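Local coordinates for protein HD superfamily hydrolase (Clostridium acetobutylicum ATCC 824, PDB 3CCG) that probably hydrolyses P(1),P(4)-bis(5'-adenosyl) tetraphosphate to two ADP, using an iron-containing site of the HD-domain type, at residues G36-D41 and M119-K124; E65-E70 and G90-K95; R46-V51 and E103-A108; K165-I168 and F173-H176. One frame throughout, in Å; residues are numbered along the deposited sequence.

Interaction 1: G36-D41 and M119-K124; sequences GIYNED and MSLLEK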
loop_
_atom_site.group_PDB
_atom_site.type_symbol
_atom_site.label_atom_id
_atom_site.label_comp_id
_atom_site.label_asym_id
_atom_site.label_seq_id
_atom_site.Cartn_x
_atom_site.Cartn_y
_atom_site.Cartn_z
ATOM N N GLY A 36 10.271 -29.359 6.077
ATOM C CA GLY A 36 11.295 -30.122 6.802
ATOM C C GLY A 36 12.209 -29.179 7.564
ATOM O O GLY A 36 12.499 -29.416 8.741
ATOM N N ILE A 37 12.664 -28.108 6.926
ATOM C CA ILE A 37 13.539 -27.121 7.564
ATOM C C ILE A 37 12.869 -26.434 8.767
ATOM O O ILE A 37 13.505 -26.243 9.823
ATOM C CB ILE A 37 13.976 -26.040 6.578
ATOM C CG1 ILE A 37 14.919 -26.638 5.520
ATOM C CG2 ILE A 37 14.651 -24.822 7.303
ATOM C CD1 ILE A 37 15.193 -25.769 4.298
ATOM N N TYR A 38 11.576 -26.092 8.634
ATOM C CA TYR A 38 10.887 -25.292 9.629
ATOM C C TYR A 38 9.928 -26.052 10.544
ATOM O O TYR A 38 9.199 -25.480 11.339
ATOM C CB TYR A 38 10.173 -24.095 8.926
ATOM C CG TYR A 38 11.151 -23.082 8.351
ATOM C CD1 TYR A 38 11.782 -22.143 9.175
ATOM C CD2 TYR A 38 11.420 -23.021 6.988
ATOM C CE1 TYR A 38 12.674 -21.244 8.667
ATOM C CE2 TYR A 38 12.344 -22.098 6.466
ATOM C CZ TYR A 38 12.963 -21.210 7.335
ATOM O OH TYR A 38 13.840 -20.293 6.826
ATOM N N ASN A 39 9.908 -27.374 10.421
ATOM C CA ASN A 39 9.058 -28.207 11.272
ATOM C C ASN A 39 7.545 -28.027 11.037
ATOM O O ASN A 39 6.721 -28.104 11.951
ATOM C CB ASN A 39 9.410 -27.973 12.752
ATOM C CG ASN A 39 8.855 -29.056 13.670
ATOM O OD1 ASN A 39 8.653 -30.193 13.255
ATOM N ND2 ASN A 39 8.618 -28.704 14.929
ATOM N N GLU A 40 7.176 -27.790 9.781
ATOM C CA GLU A 40 5.783 -27.703 9.429
ATOM C C GLU A 40 5.361 -29.136 8.974
ATOM O O GLU A 40 6.182 -29.963 8.539
ATOM C CB GLU A 40 5.532 -26.650 8.332
ATOM C CG GLU A 40 4.095 -26.485 7.897
ATOM C CD GLU A 40 3.194 -26.204 9.062
ATOM O OE1 GLU A 40 3.191 -25.063 9.594
ATOM O OE2 GLU A 40 2.503 -27.143 9.528
ATOM N N ASP A 41 4.080 -29.395 9.110
ATOM C CA ASP A 41 3.493 -30.674 8.683
ATOM C C ASP A 41 3.768 -30.938 7.221
ATOM O O ASP A 41 3.402 -30.120 6.353
ATOM C CB ASP A 41 2.005 -30.744 8.995
ATOM C CG ASP A 41 1.413 -32.070 8.673
ATOM O OD1 ASP A 41 1.065 -32.308 7.536
ATOM O OD2 ASP A 41 1.366 -32.921 9.569
HETATM N N MSE A 119 0.570 -14.174 8.749
HETATM C CA MSE A 119 0.558 -15.451 8.034
HETATM C C MSE A 119 1.042 -16.582 8.951
HETATM O O MSE A 119 1.940 -16.444 9.749
HETATM C CB MSE A 119 1.481 -15.370 6.794
HETATM C CG MSE A 119 0.989 -14.386 5.703
HETATM SE SE MSE A 119 2.182 -13.866 4.430
HETATM C CE MSE A 119 2.233 -15.374 3.272
ATOM N N SER A 120 0.423 -17.735 8.766
ATOM C CA SER A 120 0.928 -18.922 9.406
ATOM C C SER A 120 2.226 -19.342 8.717
ATOM O O SER A 120 2.543 -18.955 7.587
ATOM C CB SER A 120 -0.108 -20.047 9.316
ATOM O OG SER A 120 -0.119 -20.600 7.997
ATOM N N LEU A 121 2.951 -20.230 9.390
ATOM C CA LEU A 121 4.134 -20.797 8.838
ATOM C C LEU A 121 3.806 -21.458 7.476
ATOM O O LEU A 121 4.559 -21.263 6.514
ATOM C CB LEU A 121 4.727 -21.800 9.831
ATOM C CG LEU A 121 5.921 -22.565 9.295
ATOM C CD1 LEU A 121 7.070 -21.676 8.790
ATOM C CD2 LEU A 121 6.388 -23.580 10.358
ATOM N N LEU A 122 2.687 -22.192 7.389
ATOM C CA LEU A 122 2.316 -22.867 6.116
ATOM C C LEU A 122 2.045 -21.815 5.025
ATOM O O LEU A 122 2.502 -21.961 3.904
ATOM C CB LEU A 122 1.136 -23.784 6.295
ATOM C CG LEU A 122 0.666 -24.533 5.031
ATOM C CD1 LEU A 122 1.805 -25.533 4.603
ATOM C CD2 LEU A 122 -0.693 -25.194 5.305
ATOM N N GLU A 123 1.319 -20.761 5.377
ATOM C CA GLU A 123 1.045 -19.705 4.406
ATOM C C GLU A 123 2.343 -19.113 3.850
ATOM O O GLU A 123 2.485 -18.891 2.648
ATOM C CB GLU A 123 0.237 -18.587 5.049
ATOM C CG GLU A 123 -1.184 -18.867 5.329
ATOM C CD GLU A 123 -1.862 -17.744 6.082
ATOM O OE1 GLU A 123 -1.990 -16.658 5.460
ATOM O OE2 GLU A 123 -2.215 -17.912 7.272
ATOM N N LYS A 124 3.332 -18.875 4.737
ATOM C CA LYS A 124 4.594 -18.328 4.328
ATOM C C LYS A 124 5.358 -19.273 3.356
ATOM O O LYS A 124 5.953 -18.867 2.385
ATOM C CB LYS A 124 5.483 -17.969 5.505
ATOM C CG LYS A 124 4.860 -16.962 6.444
ATOM C CD LYS A 124 5.789 -16.639 7.606
ATOM C CE LYS A 124 5.171 -15.578 8.508
ATOM N NZ LYS A 124 5.999 -15.355 9.753
HETATM O O HOH W 1 1.161 -23.287 9.727
#
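E40 and L121 lie alongside each other and run in opposite directions, so the carboxylate of one passes the branched tip of the other. With CG of E40 anti to its backbone N (chi1 -180°) and the chain then bent at chi2 (54°), OE1 comes back over the leucine, 3.6 Å from L121 CB. The L121 tip continues to Y38, where L121 CD2 is 3.5 Å from the Y38 carbonyl O and L121 CD1 is 3.9 Å from Y38 CB. The Y38 ring itself leads away, its OH bonded to the carbonyl of A148. L122 meets E40 at about a right angle, its CD1 4.1 Å from E40 CG.

The polar link is indirect. A water donates to E40 OE1 (2.7 Å) and accepts from L122 N (3.0 Å), which ties the carboxylate to a first-turn amide of helix 121-132. The other oxygen, E40 OE2, takes D41 N at 2.8 Å, so the two oxygens are held separately. The negative charge near this helix start is probably favoured by the helix dipole. That start is closed by a capping box, with S120 OG accepting from E123 N and E123 OE2 accepting from S120 N.

Interaction 2: E65-E70 and G90-K95; sequences EICTNE and GRILAK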
loop_
_atom_site.group_PDB
_atom_site.type_symbol
_atom_site.label_atom_id
_atom_site.label_comp_id
_atom_site.label_asym_id
_atom_site.label_seq_id
_atom_site.Cartn_x
_atom_site.Cartn_y
_atom_site.Cartn_z
ATOM N N GLU A 65 -16.735 -14.534 -10.668
ATOM C CA GLU A 65 -18.027 -15.209 -10.530
ATOM C C GLU A 65 -18.039 -16.351 -9.493
ATOM O O GLU A 65 -19.065 -16.568 -8.813
ATOM C CB GLU A 65 -18.467 -15.708 -11.911
ATOM C CG GLU A 65 -18.957 -14.578 -12.757
ATOM C CD GLU A 65 -19.022 -14.875 -14.257
ATOM O OE1 GLU A 65 -18.408 -15.891 -14.698
ATOM O OE2 GLU A 65 -19.630 -14.036 -14.992
ATOM N N ILE A 66 -16.953 -17.114 -9.439
ATOM C CA ILE A 66 -16.825 -18.181 -8.444
ATOM C C ILE A 66 -16.759 -17.582 -7.049
ATOM O O ILE A 66 -17.499 -18.020 -6.116
ATOM C CB ILE A 66 -15.600 -19.052 -8.721
ATOM C CG1 ILE A 66 -15.856 -19.881 -9.956
ATOM C CG2 ILE A 66 -15.284 -19.956 -7.506
ATOM C CD1 ILE A 66 -14.581 -20.551 -10.554
ATOM N N CYS A 67 -15.984 -16.542 -6.833
ATOM C CA CYS A 67 -15.818 -15.971 -5.537
ATOM C C CYS A 67 -17.152 -15.329 -5.068
ATOM O O CYS A 67 -17.596 -15.528 -3.931
ATOM C CB CYS A 67 -14.767 -14.907 -5.510
ATOM S SG CYS A 67 -13.092 -15.543 -5.842
ATOM N N THR A 68 -17.774 -14.605 -5.978
ATOM C CA THR A 68 -19.046 -13.914 -5.680
ATOM C C THR A 68 -20.160 -14.907 -5.381
ATOM O O THR A 68 -20.918 -14.764 -4.381
ATOM C CB THR A 68 -19.426 -13.023 -6.857
ATOM O OG1 THR A 68 -18.416 -12.040 -7.080
ATOM C CG2 THR A 68 -20.773 -12.344 -6.548
ATOM N N ASN A 69 -20.285 -15.946 -6.179
ATOM C CA ASN A 69 -21.332 -16.964 -6.011
ATOM C C ASN A 69 -21.213 -17.655 -4.660
ATOM O O ASN A 69 -22.226 -18.002 -4.047
ATOM C CB ASN A 69 -21.290 -18.016 -7.101
ATOM C CG ASN A 69 -22.504 -18.918 -7.063
ATOM O OD1 ASN A 69 -22.386 -20.099 -6.693
ATOM N ND2 ASN A 69 -23.647 -18.367 -7.369
ATOM N N GLU A 70 -19.989 -17.851 -4.164
ATOM C CA GLU A 70 -19.767 -18.584 -2.928
ATOM C C GLU A 70 -19.873 -17.664 -1.730
ATOM O O GLU A 70 -19.716 -18.096 -0.582
ATOM C CB GLU A 70 -18.407 -19.320 -2.973
ATOM C CG GLU A 70 -18.396 -20.399 -3.963
ATOM C CD GLU A 70 -19.554 -21.314 -3.768
ATOM O OE1 GLU A 70 -19.790 -21.660 -2.587
ATOM O OE2 GLU A 70 -20.240 -21.645 -4.761
ATOM N N GLY A 90 -9.066 -20.547 -5.947
ATOM C CA GLY A 90 -8.426 -21.833 -5.677
ATOM C C GLY A 90 -8.793 -22.396 -4.325
ATOM O O GLY A 90 -8.974 -23.603 -4.191
ATOM N N ARG A 91 -8.900 -21.525 -3.327
ATOM C CA ARG A 91 -9.380 -21.972 -2.009
ATOM C C ARG A 91 -10.763 -22.557 -2.135
ATOM O O ARG A 91 -11.077 -23.645 -1.586
ATOM C CB ARG A 91 -9.377 -20.822 -1.035
ATOM C CG ARG A 91 -10.061 -21.083 0.283
ATOM C CD ARG A 91 -10.368 -19.837 1.140
ATOM N NE ARG A 91 -11.061 -20.302 2.320
ATOM C CZ ARG A 91 -10.562 -20.344 3.534
ATOM N NH1 ARG A 91 -9.381 -19.835 3.782
ATOM N NH2 ARG A 91 -11.315 -20.830 4.516
ATOM N N ILE A 92 -11.614 -21.879 -2.885
ATOM C CA ILE A 92 -12.996 -22.338 -3.074
ATOM C C ILE A 92 -13.054 -23.672 -3.796
ATOM O O ILE A 92 -13.817 -24.593 -3.414
ATOM C CB ILE A 92 -13.821 -21.263 -3.794
ATOM C CG1 ILE A 92 -14.009 -20.088 -2.885
ATOM C CG2 ILE A 92 -15.197 -21.813 -4.202
ATOM C CD1 ILE A 92 -14.605 -18.827 -3.646
ATOM N N LEU A 93 -12.272 -23.825 -4.855
ATOM C CA LEU A 93 -12.260 -25.095 -5.565
ATOM C C LEU A 93 -11.681 -26.199 -4.649
ATOM O O LEU A 93 -12.153 -27.330 -4.612
ATOM C CB LEU A 93 -11.443 -25.044 -6.864
ATOM C CG LEU A 93 -11.960 -24.088 -7.921
ATOM C CD1 LEU A 93 -11.055 -24.136 -9.138
ATOM C CD2 LEU A 93 -13.388 -24.397 -8.289
ATOM N N ALA A 94 -10.606 -25.897 -3.942
ATOM C CA ALA A 94 -9.971 -26.886 -3.050
ATOM C C ALA A 94 -11.008 -27.395 -2.021
ATOM O O ALA A 94 -11.088 -28.591 -1.744
ATOM C CB ALA A 94 -8.804 -26.243 -2.354
ATOM N N LYS A 95 -11.777 -26.489 -1.459
ATOM C CA LYS A 95 -12.826 -26.873 -0.467
ATOM C C LYS A 95 -14.011 -27.570 -1.087
ATOM O O LYS A 95 -14.360 -28.671 -0.656
ATOM C CB LYS A 95 -13.301 -25.615 0.265
ATOM C CG LYS A 95 -14.504 -25.734 1.226
ATOM C CD LYS A 95 -14.137 -26.197 2.569
ATOM C CE LYS A 95 -15.428 -26.435 3.402
ATOM N NZ LYS A 95 -15.053 -26.885 4.730
#
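Two helices of the HD domain, 60-69 and 87-98, pack here, and I92 of the second packs against I66 and C67 in the last turn of helix 60-69 and against E70 just after it. Its two branches divide the work. I92 CD1 reaches the backbone, 3.6 Å from C67 CA and 3.9 Å from the I66 carbonyl O, while I92 CG2 lies 3.8 Å from I66 CG2. I66 and I92 pass each other in opposite directions. Both have chi1 near -70°, which sets CG2 anti to the backbone N, and it is these two methyls that come together.

One turn after I66, E70 adds the aliphatic part of its chain: E70 CG packs 3.5 Å from I92 CG2, and E70 CB is 3.9 Å from I92 CD1. The chain bends at chi2 (-52°) and turns the carboxylate away from the isoleucine. C67 SG lies a looser 4.2 Å from I92 CD1; this side chain is about 8 Å from that of the iron ligand H86. Y72 also touches I92.

Since no hydrogen bond or salt bridge crosses between 65-70 and 90-95, the helices are joined at this point by apolar contact, with even the glutamate contributing methylenes rather than charge.

Interaction 3: R46-V51 and E103-A108; sequences RIAGLV and EDVLNA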
loop_
_atom_site.group_PDB
_atom_site.type_symbol
_atom_site.label_atom_id
_atom_site.label_comp_id
_atom_site.label_asym_id
_atom_site.label_seq_id
_atom_site.Cartn_x
_atom_site.Cartn_y
_atom_site.Cartn_z
ATOM N N ARG A 46 2.636 -30.461 1.305
ATOM C CA ARG A 46 2.474 -31.162 0.005
ATOM C C ARG A 46 1.123 -30.854 -0.672
ATOM O O ARG A 46 1.060 -30.600 -1.882
ATOM C CB ARG A 46 2.631 -32.695 0.186
ATOM C CG ARG A 46 2.522 -33.540 -1.130
ATOM C CD ARG A 46 2.475 -35.071 -0.886
ATOM N NE ARG A 46 3.508 -35.419 0.078
ATOM C CZ ARG A 46 4.800 -35.497 -0.216
ATOM N NH1 ARG A 46 5.198 -35.306 -1.458
ATOM N NH2 ARG A 46 5.689 -35.795 0.721
ATOM N N ILE A 47 0.028 -30.925 0.068
ATOM C CA ILE A 47 -1.289 -30.695 -0.573
ATOM C C ILE A 47 -1.474 -29.217 -0.920
ATOM O O ILE A 47 -1.927 -28.902 -1.997
ATOM C CB ILE A 47 -2.448 -31.201 0.260
ATOM C CG1 ILE A 47 -2.339 -32.698 0.512
ATOM C CG2 ILE A 47 -3.852 -30.921 -0.410
ATOM C CD1 ILE A 47 -3.200 -33.118 1.701
ATOM N N ALA A 48 -1.115 -28.323 -0.010
ATOM C CA ALA A 48 -1.282 -26.921 -0.326
ATOM C C ALA A 48 -0.412 -26.554 -1.509
ATOM O O ALA A 48 -0.840 -25.822 -2.401
ATOM C CB ALA A 48 -0.925 -26.077 0.907
ATOM N N GLY A 49 0.832 -27.027 -1.567
ATOM C CA GLY A 49 1.700 -26.703 -2.677
ATOM C C GLY A 49 1.191 -27.292 -3.995
ATOM O O GLY A 49 1.204 -26.670 -5.063
ATOM N N LEU A 50 0.711 -28.533 -3.924
ATOM C CA LEU A 50 0.201 -29.174 -5.108
ATOM C C LEU A 50 -0.995 -28.428 -5.723
ATOM O O LEU A 50 -1.040 -28.266 -6.946
ATOM C CB LEU A 50 -0.195 -30.622 -4.812
ATOM C CG LEU A 50 -0.729 -31.466 -5.997
ATOM C CD1 LEU A 50 0.280 -31.548 -7.139
ATOM C CD2 LEU A 50 -1.154 -32.837 -5.478
ATOM N N VAL A 51 -1.932 -28.000 -4.884
ATOM C CA VAL A 51 -3.195 -27.464 -5.402
ATOM C C VAL A 51 -3.304 -25.948 -5.403
ATOM O O VAL A 51 -4.296 -25.400 -5.877
ATOM C CB VAL A 51 -4.394 -28.059 -4.653
ATOM C CG1 VAL A 51 -4.302 -29.608 -4.598
ATOM C CG2 VAL A 51 -4.503 -27.511 -3.276
ATOM N N GLU A 103 -8.142 -25.820 7.531
ATOM C CA GLU A 103 -8.207 -24.352 7.481
ATOM C C GLU A 103 -6.893 -23.698 7.075
ATOM O O GLU A 103 -6.885 -22.700 6.315
ATOM C CB GLU A 103 -8.687 -23.772 8.819
ATOM C CG GLU A 103 -8.642 -22.270 8.850
ATOM N N ASP A 104 -5.787 -24.236 7.575
ATOM C CA ASP A 104 -4.453 -23.687 7.308
ATOM C C ASP A 104 -4.132 -23.881 5.818
ATOM O O ASP A 104 -3.672 -22.960 5.161
ATOM C CB ASP A 104 -3.420 -24.395 8.185
ATOM C CG ASP A 104 -2.127 -23.671 8.315
ATOM O OD1 ASP A 104 -1.997 -22.460 7.964
ATOM O OD2 ASP A 104 -1.176 -24.311 8.820
ATOM N N VAL A 105 -4.361 -25.079 5.295
ATOM C CA VAL A 105 -4.159 -25.332 3.844
ATOM C C VAL A 105 -4.984 -24.367 3.039
ATOM O O VAL A 105 -4.475 -23.766 2.087
ATOM C CB VAL A 105 -4.509 -26.754 3.484
ATOM C CG1 VAL A 105 -4.588 -27.020 1.963
ATOM C CG2 VAL A 105 -3.515 -27.726 4.141
ATOM N N LEU A 106 -6.247 -24.201 3.375
ATOM C CA LEU A 106 -7.093 -23.304 2.586
ATOM C C LEU A 106 -6.544 -21.859 2.645
ATOM O O LEU A 106 -6.539 -21.158 1.618
ATOM C CB LEU A 106 -8.542 -23.392 3.071
ATOM C CG LEU A 106 -9.195 -24.738 2.849
ATOM C CD1 LEU A 106 -10.593 -24.721 3.534
ATOM C CD2 LEU A 106 -9.282 -25.108 1.365
ATOM N N ASN A 107 -6.137 -21.387 3.823
ATOM C CA ASN A 107 -5.550 -20.054 3.915
ATOM C C ASN A 107 -4.272 -19.924 3.044
ATOM O O ASN A 107 -4.031 -18.896 2.380
ATOM C CB ASN A 107 -5.174 -19.669 5.356
ATOM C CG ASN A 107 -6.389 -19.348 6.196
ATOM O OD1 ASN A 107 -7.429 -18.951 5.674
ATOM N ND2 ASN A 107 -6.266 -19.547 7.522
ATOM N N ALA A 108 -3.415 -20.940 3.085
ATOM C CA ALA A 108 -2.171 -20.912 2.339
ATOM C C ALA A 108 -2.466 -20.766 0.831
ATOM O O ALA A 108 -1.768 -20.072 0.123
ATOM C CB ALA A 108 -1.374 -22.158 2.626
#
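A48 and V105 bring two helices of the HD domain close together, 42-51 and 103-110, each of which leads into an iron ligand. H52 follows A48 by four residues, and H112 follows A108 by the same interval.

The direct contacts are all apolar and buried. The CA atoms of A48 and V105 are only 5.3 Å apart, a spacing that the small alanine permits. V105 has CG1 anti to its backbone N (chi1 169°), and this branch does the touching: it sits 3.9 Å from A48 CB and 4.0 Å from A48 CA, meeting the helix surface as well as the methyl. One turn on from V105, A108 offers its own methyl to the same alanine, approaching A48 CB from a direction about perpendicular to that of V105. I126 of helix 121-132 packs on both alanines, making this a three-helix junction.

Polar bonds lie beside the apolar centre. D104 OD2 forms a salt bridge with K44 NZ, a charged tie between the same two helices, and D104 OD1 is hydrogen-bonded to S120 OG. The G49 carbonyl accepts from H52 ND1, a second-shell bond that helps fix the rotation of an imidazole that binds iron.

Backbone bonds keep the helices regular alongside the contact: L50 N to R46 O and A108 N to D104 O are both 2.9 Å. The A48 side chain is about 11 Å from a bound iron. Across the contact, the two alanine methyls, A48 CB and A108 CB, stand 4.3 Å apart.

Interaction 4: K165-I168 and F173-H176; sequences KFVI and FLHH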
loop_
_atom_site.group_PDB
_atom_site.type_symbol
_atom_site.label_atom_id
_atom_site.label_comp_id
_atom_site.label_asym_id
_atom_site.label_seq_id
_atom_site.Cartn_x
_atom_site.Cartn_y
_atom_site.Cartn_z
ATOM N N LYS A 165 8.235 -2.592 -5.958
ATOM C CA LYS A 165 9.094 -1.771 -6.864
ATOM C C LYS A 165 8.773 -2.103 -8.323
ATOM O O LYS A 165 8.679 -1.232 -9.183
ATOM C CB LYS A 165 10.582 -1.977 -6.571
ATOM C CG LYS A 165 11.010 -1.350 -5.284
ATOM C CD LYS A 165 12.482 -1.420 -5.100
ATOM C CE LYS A 165 12.924 -2.774 -4.661
ATOM N NZ LYS A 165 14.392 -2.752 -4.445
ATOM N N PHE A 166 8.519 -3.388 -8.598
ATOM C CA PHE A 166 8.224 -3.811 -9.963
ATOM C C PHE A 166 6.919 -3.236 -10.459
ATOM O O PHE A 166 6.817 -2.721 -11.567
ATOM C CB PHE A 166 8.226 -5.354 -10.054
ATOM C CG PHE A 166 7.954 -5.884 -11.449
ATOM C CD1 PHE A 166 8.980 -6.041 -12.359
ATOM C CD2 PHE A 166 6.666 -6.188 -11.853
ATOM C CE1 PHE A 166 8.713 -6.501 -13.641
ATOM C CE2 PHE A 166 6.404 -6.663 -13.137
ATOM C CZ PHE A 166 7.433 -6.818 -14.023
ATOM N N VAL A 167 5.900 -3.286 -9.607
ATOM C CA VAL A 167 4.599 -2.747 -9.967
ATOM C C VAL A 167 4.719 -1.228 -10.218
ATOM O O VAL A 167 4.076 -0.720 -11.155
ATOM C CB VAL A 167 3.531 -3.061 -8.872
ATOM C CG1 VAL A 167 2.272 -2.254 -9.078
ATOM C CG2 VAL A 167 3.236 -4.578 -8.849
ATOM N N ILE A 168 5.482 -0.543 -9.351
ATOM C CA ILE A 168 5.660 0.919 -9.500
ATOM C C ILE A 168 6.288 1.184 -10.864
ATOM O O ILE A 168 5.825 2.011 -11.617
ATOM C CB ILE A 168 6.468 1.549 -8.345
ATOM C CG1 ILE A 168 5.567 1.617 -7.099
ATOM C CG2 ILE A 168 7.010 2.952 -8.756
ATOM C CD1 ILE A 168 6.348 1.912 -5.902
ATOM N N PHE A 173 -1.356 -1.387 -10.334
ATOM C CA PHE A 173 -2.015 -1.238 -9.043
ATOM C C PHE A 173 -1.314 -2.012 -7.950
ATOM O O PHE A 173 -0.803 -3.111 -8.173
ATOM C CB PHE A 173 -3.483 -1.705 -9.102
ATOM C CG PHE A 173 -4.380 -0.885 -10.034
ATOM C CD1 PHE A 173 -4.778 0.435 -9.735
ATOM C CD2 PHE A 173 -4.878 -1.463 -11.189
ATOM C CE1 PHE A 173 -5.619 1.145 -10.573
ATOM C CE2 PHE A 173 -5.740 -0.755 -12.023
ATOM C CZ PHE A 173 -6.103 0.565 -11.718
ATOM N N LEU A 174 -1.292 -1.460 -6.743
ATOM C CA LEU A 174 -0.722 -2.148 -5.586
ATOM C C LEU A 174 -1.840 -2.643 -4.675
ATOM O O LEU A 174 -2.719 -1.865 -4.253
ATOM C CB LEU A 174 0.185 -1.235 -4.759
ATOM C CG LEU A 174 1.491 -0.775 -5.414
ATOM C CD1 LEU A 174 2.133 0.377 -4.614
ATOM C CD2 LEU A 174 2.420 -1.999 -5.512
ATOM N N HIS A 175 -1.832 -3.942 -4.374
ATOM C CA HIS A 175 -2.866 -4.557 -3.579
ATOM C C HIS A 175 -2.614 -4.357 -2.080
ATOM O O HIS A 175 -1.506 -4.592 -1.578
ATOM C CB HIS A 175 -2.957 -6.054 -3.920
ATOM C CG HIS A 175 -4.179 -6.704 -3.399
ATOM N ND1 HIS A 175 -4.378 -6.995 -2.068
ATOM C CD2 HIS A 175 -5.290 -7.136 -4.046
ATOM C CE1 HIS A 175 -5.565 -7.558 -1.911
ATOM N NE2 HIS A 175 -6.133 -7.667 -3.096
ATOM N N HIS A 176 -3.659 -3.963 -1.360
ATOM C CA HIS A 176 -3.515 -3.663 0.064
ATOM C C HIS A 176 -2.977 -4.818 0.879
ATOM O O HIS A 176 -2.268 -4.636 1.860
ATOM C CB HIS A 176 -4.833 -3.157 0.689
ATOM C CG HIS A 176 -5.866 -4.216 0.888
ATOM N ND1 HIS A 176 -6.042 -4.867 2.088
ATOM C CD2 HIS A 176 -6.737 -4.781 0.022
ATOM C CE1 HIS A 176 -7.025 -5.745 1.963
ATOM N NE2 HIS A 176 -7.441 -5.731 0.715
#
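The flat group that V167 meets is the peptide joining F173 to L174. V167 CG1 comes in over one face of it, 3.3 Å from F173 O and above the carbonyl rather than in line with it. The CB bond of F173 points away from the helix, with CB itself 5.8 Å from V167 CG1 and the ring farther still; the ring makes a cation-pi interaction with R80.

V167 and L174 carry the contact between them. The valine's CG1 branch is anti to the backbone N (chi1 167°), which directs it from helix 152-170 onto the following loop. Besides the carbonyl, V167 CG1 touches L174 CD2 at 3.6 Å, and the same leucine methyl is 3.7 Å from V167 CB. The two side chains run obliquely to each other. In L174, CG sits anti to the carbonyl carbon, beside the backbone N (chi1 -67°), and from there CD2 meets the valine. The other methyl, L174 CD1, is a looser 4.4 Å from I168 CG1.

The outer side of this layer belongs to the dimer. I164 of the second subunit packs on I168, R182 of the second subunit packs on L174, and the L174 carbonyl O accepts from N183 ND2 of that subunit.

Directly after the leucine, H175 takes the N-cap position of helix 176-188, its ND1 bonded to N177 N. The whole is a helix-loop-helix connection: the loop after helix 152-170 folds back on the helix's last turns through V167 and L174 before the next helix begins, and it does so at the subunit interface, away from the iron site.

In the fold
Interactions 1, 2 and 3 fall within the HD domain, and along the chain they enclose one another: 36-41 with 119-124 outermost, then 46-51 with 103-108, then 65-70 with 90-95. Interaction 3 is the middle link. Its centre is 11 Å from that of interaction 1, which it touches through S120 and D104, and 14 Å from that of interaction 2, met through R91 with N107 and A94 with L106. The helices around the iron ligands are thus joined in sequence. Interaction 4 follows later in the chain, 25 to 26 Å from the others between centres, and serves the dimer interface instead.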